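Local coordinates for protein sulfate transporter 4.1, chloroplastic (Arabidopsis thaliana, PDB 7LHV) that carries sulfate across a chloroplast membrane together with protons, as a symporter of the SLC26/SulP family that may influence sulfate assimilation, at residues 107-110 / 111-115; 257-260 / 261-265; 293-296 / 297-301; 427-431 / 432-436. All coordinates share one frame; numbering follows the deposited sequence.

The four contacts are local, each within nine or ten consecutive residues, and all lie in the membrane-embedded sulfate permease part of the chain, on the same side of its centre. Along the sequence they come in the order 1 to 4: on helix 91-119, helix 255-277, helix 284-300 and the entry into helix 431-443. Contact 4 is the meeting place, its centre about 12, 10 and 9 Å from those of contacts 1, 2 and 3, and it touches all three; contacts 1 and 2, about 18 Å apart between centres, do not touch. Helix 431-443 thus packs against three helices distant in sequence, probably where the core and gate parts of the SLC26 fold meet.

Contact 1. Residues 107-110 / 111-115; sequences IMLV and PQAMS
Helical backbone angles run unbroken from Ile107 to Ser115, yet Pro111 has no N-H to give to Ile107 O, and the transmembrane helix 91-119 kinks there. In this proline kink the ring's CD faces Ile107 O at 3.2 Å, the place where a hydrogen bond would otherwise sit. Ala113 N bonds to Leu109 O, and Met114 N reaches Val110 O at 3.0 Å with 167° at the hydrogen. The Met114 chain, bent at chi3, lies alongside Val110 and brings CE to 3.9 Å from Val110 CG1. On another face Leu109 CD1 rests on Ala113 CB at 4.0 Å, where a small residue leaves room for Leu128 and Ser131 of helix 125-141. Gln112 extends across Met108; its side chain lies about 5 Å from a bound sulfate ion, and OE1 takes a weak bond from Arg393, consistent with a place near the transport path. With an alanine in place of Pro111, the ring's CD would no longer stand before Ile107 O, and the helix would probably lose what enforces its kink. Pro111 O is gripped twice by Ser115, from opposite faces of its plane: by N at 2.9 Å and by OG at 2.8 Å.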
loop_
_atom_site.group_PDB
_atom_site.type_symbol
_atom_site.label_atom_id
_atom_site.label_comp_id
_atom_site.label_asym_id
_atom_site.label_seq_id
_atom_site.Cartn_x
_atom_site.Cartn_y
_atom_site.Cartn_z
ATOM N N ILE A 107 39.210 -4.312 15.739
ATOM C CA ILE A 107 40.232 -3.539 15.038
ATOM C C ILE A 107 39.634 -2.847 13.822
ATOM O O ILE A 107 39.923 -1.676 13.553
ATOM C CB ILE A 107 41.420 -4.442 14.657
ATOM C CG1 ILE A 107 42.268 -4.750 15.890
ATOM C CG2 ILE A 107 42.270 -3.791 13.584
ATOM C CD1 ILE A 107 43.382 -5.735 15.630
ATOM N N MET A 108 38.789 -3.555 13.070
ATOM C CA MET A 108 38.131 -2.925 11.928
ATOM C C MET A 108 37.122 -1.870 12.367
ATOM O O MET A 108 36.843 -0.928 11.618
ATOM C CB MET A 108 37.449 -3.988 11.067
ATOM C CG MET A 108 36.715 -3.444 9.856
ATOM S SD MET A 108 35.602 -4.644 9.109
ATOM C CE MET A 108 35.667 -4.129 7.398
ATOM N N LEU A 109 36.583 -1.997 13.580
ATOM C CA LEU A 109 35.430 -1.202 13.986
ATOM C C LEU A 109 35.823 0.137 14.594
ATOM O O LEU A 109 35.163 1.147 14.330
ATOM C CB LEU A 109 34.579 -2.000 14.975
ATOM C CG LEU A 109 33.520 -1.261 15.791
ATOM C CD1 LEU A 109 32.493 -0.604 14.891
ATOM C CD2 LEU A 109 32.847 -2.221 16.748
ATOM N N VAL A 110 36.871 0.170 15.414
ATOM C CA VAL A 110 37.209 1.398 16.140
ATOM C C VAL A 110 37.384 2.576 15.177
ATOM O O VAL A 110 36.673 3.591 15.318
ATOM C CB VAL A 110 38.459 1.202 17.017
ATOM C CG1 VAL A 110 38.933 2.531 17.573
ATOM C CG2 VAL A 110 38.179 0.223 18.138
ATOM N N PRO A 111 38.273 2.497 14.172
ATOM C CA PRO A 111 38.371 3.621 13.227
ATOM C C PRO A 111 37.098 3.853 12.441
ATOM O O PRO A 111 36.731 5.004 12.181
ATOM C CB PRO A 111 39.534 3.207 12.320
ATOM C CG PRO A 111 39.551 1.747 12.377
ATOM C CD PRO A 111 39.177 1.400 13.778
ATOM N N GLN A 112 36.404 2.779 12.060
ATOM C CA GLN A 112 35.140 2.933 11.353
ATOM C C GLN A 112 34.094 3.587 12.240
ATOM O O GLN A 112 33.292 4.396 11.765
ATOM C CB GLN A 112 34.646 1.580 10.850
ATOM C CG GLN A 112 35.248 1.158 9.527
ATOM C CD GLN A 112 34.447 0.071 8.853
ATOM O OE1 GLN A 112 33.686 -0.647 9.500
ATOM N NE2 GLN A 112 34.611 -0.057 7.543
ATOM N N ALA A 113 34.083 3.246 13.530
ATOM C CA ALA A 113 33.140 3.873 14.449
ATOM C C ALA A 113 33.384 5.372 14.545
ATOM O O ALA A 113 32.444 6.171 14.457
ATOM C CB ALA A 113 33.239 3.221 15.828
ATOM N N MET A 114 34.648 5.778 14.711
ATOM C CA MET A 114 34.933 7.211 14.777
ATOM C C MET A 114 34.595 7.910 13.463
ATOM O O MET A 114 34.048 9.021 13.463
ATOM C CB MET A 114 36.391 7.455 15.157
ATOM C CG MET A 114 36.748 7.016 16.563
ATOM S SD MET A 114 38.459 7.384 16.986
ATOM C CE MET A 114 39.324 6.139 16.037
ATOM N N SER A 115 34.908 7.274 12.331
ATOM C CA SER A 115 34.624 7.882 11.034
ATOM C C SER A 115 33.127 8.061 10.817
ATOM O O SER A 115 32.683 9.104 10.322
ATOM C CB SER A 115 35.229 7.029 9.925
ATOM O OG SER A 115 36.621 6.866 10.111
#

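Contact 2. Residues 257-260 / 261-265; sequences PFVM and GSLIL
Helix 255-277, a predicted membrane-spanning helix of the sulfate permease part, sets Met260 and Ile264 one turn apart on its protein-facing side, packed on helix 431-443. Their side chains run next to each other in the same direction, with Met260 CG 4.0 Å from Ile264 CD1. Ile264 CG1 is turned back toward the preceding turn, trans to its own carbonyl carbon (chi1 -71°), which lays CG1 3.2 Å from Met260 O. The Met260 chain bends at chi3, and being flexible and unbranched it can fit its end among Pro430, Cys432 and Gly296. Beneath these side chains runs an ordinary alpha-helical backbone: Ile264 N bonds to Met260 O at 2.9 Å and 163°, and Gly261 N to Pro257 O at 2.9 Å. The side chains divide this membrane helix into a protein face and a surface face. Met260 and Ile264 belong to the first, whereas Val259 and Leu263 lie on the surface and may face lipid, for which branched apolar residues are suited. Val259 CG1 meets Leu263 CD1 at 3.8 Å, again side by side. Phe258, pointing another way, sets its ring edge-to-face with that of Phe253. One turn on, Ser262 keeps CB 3.4 Å from Phe258 O, while its hydroxyl swings opposite the backbone N (chi1 179°) and turns from that carbonyl.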
loop_
_atom_site.group_PDB
_atom_site.type_symbol
_atom_site.label_atom_id
_atom_site.label_comp_id
_atom_site.label_asym_id
_atom_site.label_seq_id
_atom_site.Cartn_x
_atom_site.Cartn_y
_atom_site.Cartn_z
ATOM N N PRO A 257 45.883 18.577 2.721
ATOM C CA PRO A 257 44.804 17.644 3.086
ATOM C C PRO A 257 44.325 16.805 1.917
ATOM O O PRO A 257 44.019 15.621 2.097
ATOM C CB PRO A 257 43.704 18.569 3.620
ATOM C CG PRO A 257 43.925 19.830 2.926
ATOM C CD PRO A 257 45.412 19.972 2.824
ATOM N N PHE A 258 44.267 17.383 0.715
ATOM C CA PHE A 258 43.831 16.615 -0.445
ATOM C C PHE A 258 44.817 15.503 -0.773
ATOM O O PHE A 258 44.410 14.375 -1.067
ATOM C CB PHE A 258 43.638 17.529 -1.651
ATOM C CG PHE A 258 42.895 16.884 -2.782
ATOM C CD1 PHE A 258 41.517 16.776 -2.747
ATOM C CD2 PHE A 258 43.574 16.377 -3.875
ATOM C CE1 PHE A 258 40.827 16.179 -3.783
ATOM C CE2 PHE A 258 42.890 15.780 -4.915
ATOM C CZ PHE A 258 41.515 15.681 -4.869
ATOM N N VAL A 259 46.117 15.801 -0.724
ATOM C CA VAL A 259 47.122 14.779 -1.009
ATOM C C VAL A 259 47.068 13.674 0.038
ATOM O O VAL A 259 47.123 12.481 -0.287
ATOM C CB VAL A 259 48.521 15.412 -1.096
ATOM C CG1 VAL A 259 49.591 14.338 -1.045
ATOM C CG2 VAL A 259 48.650 16.223 -2.371
ATOM N N MET A 260 46.952 14.055 1.312
ATOM C CA MET A 260 46.873 13.062 2.377
ATOM C C MET A 260 45.654 12.167 2.200
ATOM O O MET A 260 45.751 10.935 2.292
ATOM C CB MET A 260 46.836 13.760 3.736
ATOM C CG MET A 260 47.167 12.863 4.913
ATOM S SD MET A 260 47.177 13.769 6.466
ATOM C CE MET A 260 48.931 13.964 6.729
ATOM N N GLY A 261 44.495 12.769 1.929
ATOM C CA GLY A 261 43.292 11.980 1.741
ATOM C C GLY A 261 43.374 11.068 0.535
ATOM O O GLY A 261 42.963 9.908 0.599
ATOM N N SER A 262 43.909 11.574 -0.579
ATOM C CA SER A 262 44.026 10.753 -1.777
ATOM C C SER A 262 44.955 9.568 -1.548
ATOM O O SER A 262 44.635 8.438 -1.934
ATOM C CB SER A 262 44.516 11.601 -2.949
ATOM O OG SER A 262 44.667 10.813 -4.117
ATOM N N LEU A 263 46.107 9.801 -0.911
ATOM C CA LEU A 263 47.030 8.701 -0.648
ATOM C C LEU A 263 46.423 7.680 0.306
ATOM O O LEU A 263 46.553 6.467 0.092
ATOM C CB LEU A 263 48.352 9.231 -0.096
ATOM C CG LEU A 263 49.191 10.087 -1.044
ATOM C CD1 LEU A 263 50.397 10.654 -0.316
ATOM C CD2 LEU A 263 49.623 9.278 -2.253
ATOM N N ILE A 264 45.754 8.146 1.363
ATOM C CA ILE A 264 45.154 7.212 2.311
ATOM C C ILE A 264 44.064 6.392 1.635
ATOM O O ILE A 264 43.974 5.175 1.829
ATOM C CB ILE A 264 44.624 7.964 3.546
ATOM C CG1 ILE A 264 45.790 8.469 4.395
ATOM C CG2 ILE A 264 43.730 7.064 4.375
ATOM C CD1 ILE A 264 45.374 9.386 5.518
ATOM N N LEU A 265 43.224 7.039 0.822
ATOM C CA LEU A 265 42.164 6.321 0.125
ATOM C C LEU A 265 42.733 5.307 -0.857
ATOM O O LEU A 265 42.222 4.187 -0.972
ATOM C CB LEU A 265 41.249 7.311 -0.590
ATOM C CG LEU A 265 40.060 6.732 -1.353
ATOM C CD1 LEU A 265 39.140 5.982 -0.412
ATOM C CD2 LEU A 265 39.312 7.842 -2.063
#

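Contact 3. Residues 293-296 / 297-301; sequences IVLG and TTIAK
The flat groups through which Ile293 meets Thr297, and Gly296 meets Ala300, are peptide planes, since residues 293-301 include no ring. Ala300 N lies in the carbonyl plane of Gly296 O, at 3.0 Å. The carbonyl of Ile293 is approached almost end-on by Thr297 N, 2.9 Å from Ile293 O with a C=O...N angle of 163°, while Thr297 OG1 adds a weak bond to the same oxygen. A stronger hydroxyl bond follows: Thr298 OG1 reaches Val294 O at 2.7 Å, its C=O...O angle 170°. Both threonines hold OG1 trans to their own carbonyl carbon, which directs the hydroxyl back along the helix. Threonine suits such places because the helix itself satisfies its polar atom in an apolar setting. Between these bonds the backbone is less regular, for Leu295 O takes only weak bonds from Thr298 N and Ile299 N. The side chains of Leu295 and Ile299 lie next to each other and point the same way, with Ile299 CD1 4.1 Å from Leu295 CD1. Gly296 presents just backbone, and without a side chain it lets Ile264 CD1 and Met260 CE of helix 255-277 come close. On the neighbouring side Thr297 and Ile293 pack on Ile429. Lys301, the first residue to leave helical angles, makes a cation-pi contact with the Tyr428 ring. The two threonines thus fall near the end of helix 284-300; a threonine hydroxyl bonded to the carbonyl four residues back is a familiar feature of membrane helices in general.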
loop_
_atom_site.group_PDB
_atom_site.type_symbol
_atom_site.label_atom_id
_atom_site.label_comp_id
_atom_site.label_asym_id
_atom_site.label_seq_id
_atom_site.Cartn_x
_atom_site.Cartn_y
_atom_site.Cartn_z
ATOM N N ILE A 293 45.057 5.203 9.232
ATOM C CA ILE A 293 45.284 6.116 10.348
ATOM C C ILE A 293 46.716 5.993 10.840
ATOM O O ILE A 293 47.432 6.995 10.975
ATOM C CB ILE A 293 44.277 5.861 11.480
ATOM C CG1 ILE A 293 42.860 6.179 11.013
ATOM C CG2 ILE A 293 44.656 6.647 12.717
ATOM C CD1 ILE A 293 41.813 5.744 11.980
ATOM N N VAL A 294 47.173 4.757 11.058
ATOM C CA VAL A 294 48.548 4.540 11.484
ATOM C C VAL A 294 49.504 5.167 10.485
ATOM O O VAL A 294 50.565 5.681 10.861
ATOM C CB VAL A 294 48.812 3.030 11.669
ATOM C CG1 VAL A 294 50.304 2.734 11.686
ATOM C CG2 VAL A 294 48.154 2.540 12.947
ATOM N N LEU A 295 49.126 5.181 9.208
ATOM C CA LEU A 295 49.911 5.911 8.225
ATOM C C LEU A 295 49.756 7.413 8.422
ATOM O O LEU A 295 50.738 8.124 8.671
ATOM C CB LEU A 295 49.497 5.498 6.812
ATOM C CG LEU A 295 50.259 6.173 5.673
ATOM C CD1 LEU A 295 51.709 5.723 5.668
ATOM C CD2 LEU A 295 49.597 5.871 4.338
ATOM N N GLY A 296 48.517 7.906 8.370
ATOM C CA GLY A 296 48.309 9.345 8.291
ATOM C C GLY A 296 48.885 10.085 9.479
ATOM O O GLY A 296 49.638 11.051 9.320
ATOM N N THR A 297 48.581 9.603 10.688
ATOM C CA THR A 297 49.098 10.227 11.900
ATOM C C THR A 297 50.612 10.356 11.845
ATOM O O THR A 297 51.174 11.367 12.282
ATOM C CB THR A 297 48.683 9.411 13.122
ATOM O OG1 THR A 297 47.254 9.352 13.196
ATOM C CG2 THR A 297 49.222 10.044 14.392
ATOM N N THR A 298 51.284 9.352 11.276
ATOM C CA THR A 298 52.738 9.391 11.185
ATOM C C THR A 298 53.199 10.641 10.448
ATOM O O THR A 298 54.057 11.385 10.942
ATOM C CB THR A 298 53.247 8.128 10.491
ATOM O OG1 THR A 298 52.875 6.979 11.263
ATOM C CG2 THR A 298 54.759 8.168 10.362
ATOM N N ILE A 299 52.605 10.918 9.283
ATOM C CA ILE A 299 52.959 12.139 8.563
ATOM C C ILE A 299 52.540 13.366 9.358
ATOM O O ILE A 299 53.228 14.394 9.340
ATOM C CB ILE A 299 52.356 12.141 7.141
ATOM C CG1 ILE A 299 52.922 10.991 6.301
ATOM C CG2 ILE A 299 52.615 13.468 6.451
ATOM C CD1 ILE A 299 52.169 9.690 6.395
ATOM N N ALA A 300 51.420 13.283 10.077
ATOM C CA ALA A 300 51.025 14.390 10.936
ATOM C C ALA A 300 52.008 14.612 12.077
ATOM O O ALA A 300 52.017 15.698 12.667
ATOM C CB ALA A 300 49.621 14.154 11.494
ATOM N N LYS A 301 52.836 13.618 12.397
ATOM C CA LYS A 301 53.813 13.734 13.470
ATOM C C LYS A 301 55.243 13.854 12.964
ATOM O O LYS A 301 56.175 13.815 13.774
ATOM C CB LYS A 301 53.703 12.534 14.420
ATOM C CG LYS A 301 52.379 12.449 15.162
ATOM C CD LYS A 301 52.487 11.538 16.376
ATOM C CE LYS A 301 53.018 12.290 17.589
ATOM N NZ LYS A 301 52.059 13.319 18.073
#

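Contact 4. Residues 427-431 / 432-436; sequences KYIPQ and CALAA
Gln431 O receives the amide of Ala435 at 2.9 Å, with 161° at the hydrogen, in the opening i to i+4 bond of helix 431-443. The turn before it is held less firmly: Ala433 N gives Pro430 O only a weak bond at 3.4 Å. Pro430 occupies the N-cap, where proline is tolerated because no helical bond needs the N-H it lacks, although it offers no capping side chain. Just ahead of the cap, Ile429 crosses Leu434 at about a right angle, Ile429 CG2 3.8 Å from Leu434 CD2. This pairing of the residue before the N-cap with the fourth helical residue is a hydrophobic staple, which closes the first turn with apolar branches. Ile429 CG1 lies anti to the carbonyl carbon (chi1 -65°), which leaves CG2 anti to the backbone N and facing the leucine. On the other side Cys432 SG, in the crowded position between its backbone N and carbonyl carbon, lies 3.9 Å from Pro430 CB and close to Met260. Small Ala433 and Ala436 let Ile264 of helix 255-277 approach, and Ala435 does so for Tyr227 and Phe228. Farther back, the ring of Tyr428 has Lys427 CG 3.9 Å above one face.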
loop_
_atom_site.group_PDB
_atom_site.type_symbol
_atom_site.label_atom_id
_atom_site.label_comp_id
_atom_site.label_asym_id
_atom_site.label_seq_id
_atom_site.Cartn_x
_atom_site.Cartn_y
_atom_site.Cartn_z
ATOM N N LYS A 427 43.756 11.872 19.528
ATOM C CA LYS A 427 43.665 13.283 19.173
ATOM C C LYS A 427 44.606 13.679 18.043
ATOM O O LYS A 427 44.481 14.791 17.521
ATOM C CB LYS A 427 43.938 14.153 20.401
ATOM C CG LYS A 427 45.349 14.049 20.949
ATOM C CD LYS A 427 45.511 14.909 22.190
ATOM C CE LYS A 427 46.920 14.822 22.743
ATOM N NZ LYS A 427 47.096 15.655 23.963
ATOM N N TYR A 428 45.535 12.812 17.654
ATOM C CA TYR A 428 46.449 13.097 16.557
ATOM C C TYR A 428 45.951 12.574 15.217
ATOM O O TYR A 428 46.667 12.697 14.218
ATOM C CB TYR A 428 47.829 12.504 16.850
ATOM C CG TYR A 428 48.387 12.881 18.201
ATOM C CD1 TYR A 428 48.564 14.211 18.555
ATOM C CD2 TYR A 428 48.742 11.905 19.122
ATOM C CE1 TYR A 428 49.077 14.558 19.788
ATOM C CE2 TYR A 428 49.254 12.243 20.359
ATOM C CZ TYR A 428 49.420 13.571 20.686
ATOM O OH TYR A 428 49.932 13.913 21.916
ATOM N N ILE A 429 44.758 11.992 15.167
ATOM C CA ILE A 429 44.218 11.438 13.929
ATOM C C ILE A 429 43.719 12.575 13.046
ATOM O O ILE A 429 42.867 13.363 13.480
ATOM C CB ILE A 429 43.093 10.431 14.212
ATOM C CG1 ILE A 429 43.640 9.214 14.954
ATOM C CG2 ILE A 429 42.423 10.012 12.919
ATOM C CD1 ILE A 429 42.574 8.223 15.352
ATOM N N PRO A 430 44.218 12.708 11.820
ATOM C CA PRO A 430 43.694 13.740 10.922
ATOM C C PRO A 430 42.254 13.454 10.523
ATOM O O PRO A 430 41.820 12.304 10.453
ATOM C CB PRO A 430 44.629 13.667 9.709
ATOM C CG PRO A 430 45.841 12.939 10.192
ATOM C CD PRO A 430 45.348 11.981 11.223
ATOM N N GLN A 431 41.509 14.530 10.267
ATOM C CA GLN A 431 40.127 14.379 9.823
ATOM C C GLN A 431 40.051 13.847 8.400
ATOM O O GLN A 431 39.100 13.133 8.054
ATOM C CB GLN A 431 39.391 15.713 9.935
ATOM C CG GLN A 431 39.329 16.260 11.346
ATOM C CD GLN A 431 38.695 17.633 11.408
ATOM O OE1 GLN A 431 38.935 18.397 12.340
ATOM N NE2 GLN A 431 37.873 17.951 10.418
ATOM N N CYS A 432 41.029 14.187 7.559
ATOM C CA CYS A 432 41.037 13.665 6.197
ATOM C C CYS A 432 41.199 12.152 6.181
ATOM O O CYS A 432 40.685 11.486 5.278
ATOM C CB CYS A 432 42.145 14.332 5.383
ATOM S SG CYS A 432 43.811 13.973 5.957
ATOM N N ALA A 433 41.893 11.586 7.173
ATOM C CA ALA A 433 41.989 10.130 7.267
ATOM C C ALA A 433 40.626 9.501 7.517
ATOM O O ALA A 433 40.272 8.495 6.890
ATOM C CB ALA A 433 42.972 9.740 8.369
ATOM N N LEU A 434 39.843 10.076 8.431
ATOM C CA LEU A 434 38.500 9.565 8.683
ATOM C C LEU A 434 37.610 9.737 7.459
ATOM O O LEU A 434 36.788 8.865 7.148
ATOM C CB LEU A 434 37.893 10.263 9.898
ATOM C CG LEU A 434 38.694 10.190 11.199
ATOM C CD1 LEU A 434 37.906 10.804 12.339
ATOM C CD2 LEU A 434 39.073 8.758 11.520
ATOM N N ALA A 435 37.756 10.860 6.752
ATOM C CA ALA A 435 36.999 11.049 5.520
ATOM C C ALA A 435 37.356 9.988 4.487
ATOM O O ALA A 435 36.477 9.458 3.799
ATOM C CB ALA A 435 37.249 12.446 4.959
ATOM N N ALA A 436 38.646 9.671 4.363
ATOM C CA ALA A 436 39.069 8.633 3.432
ATOM C C ALA A 436 38.516 7.275 3.838
ATOM O O ALA A 436 38.140 6.469 2.982
ATOM C CB ALA A 436 40.593 8.588 3.349
#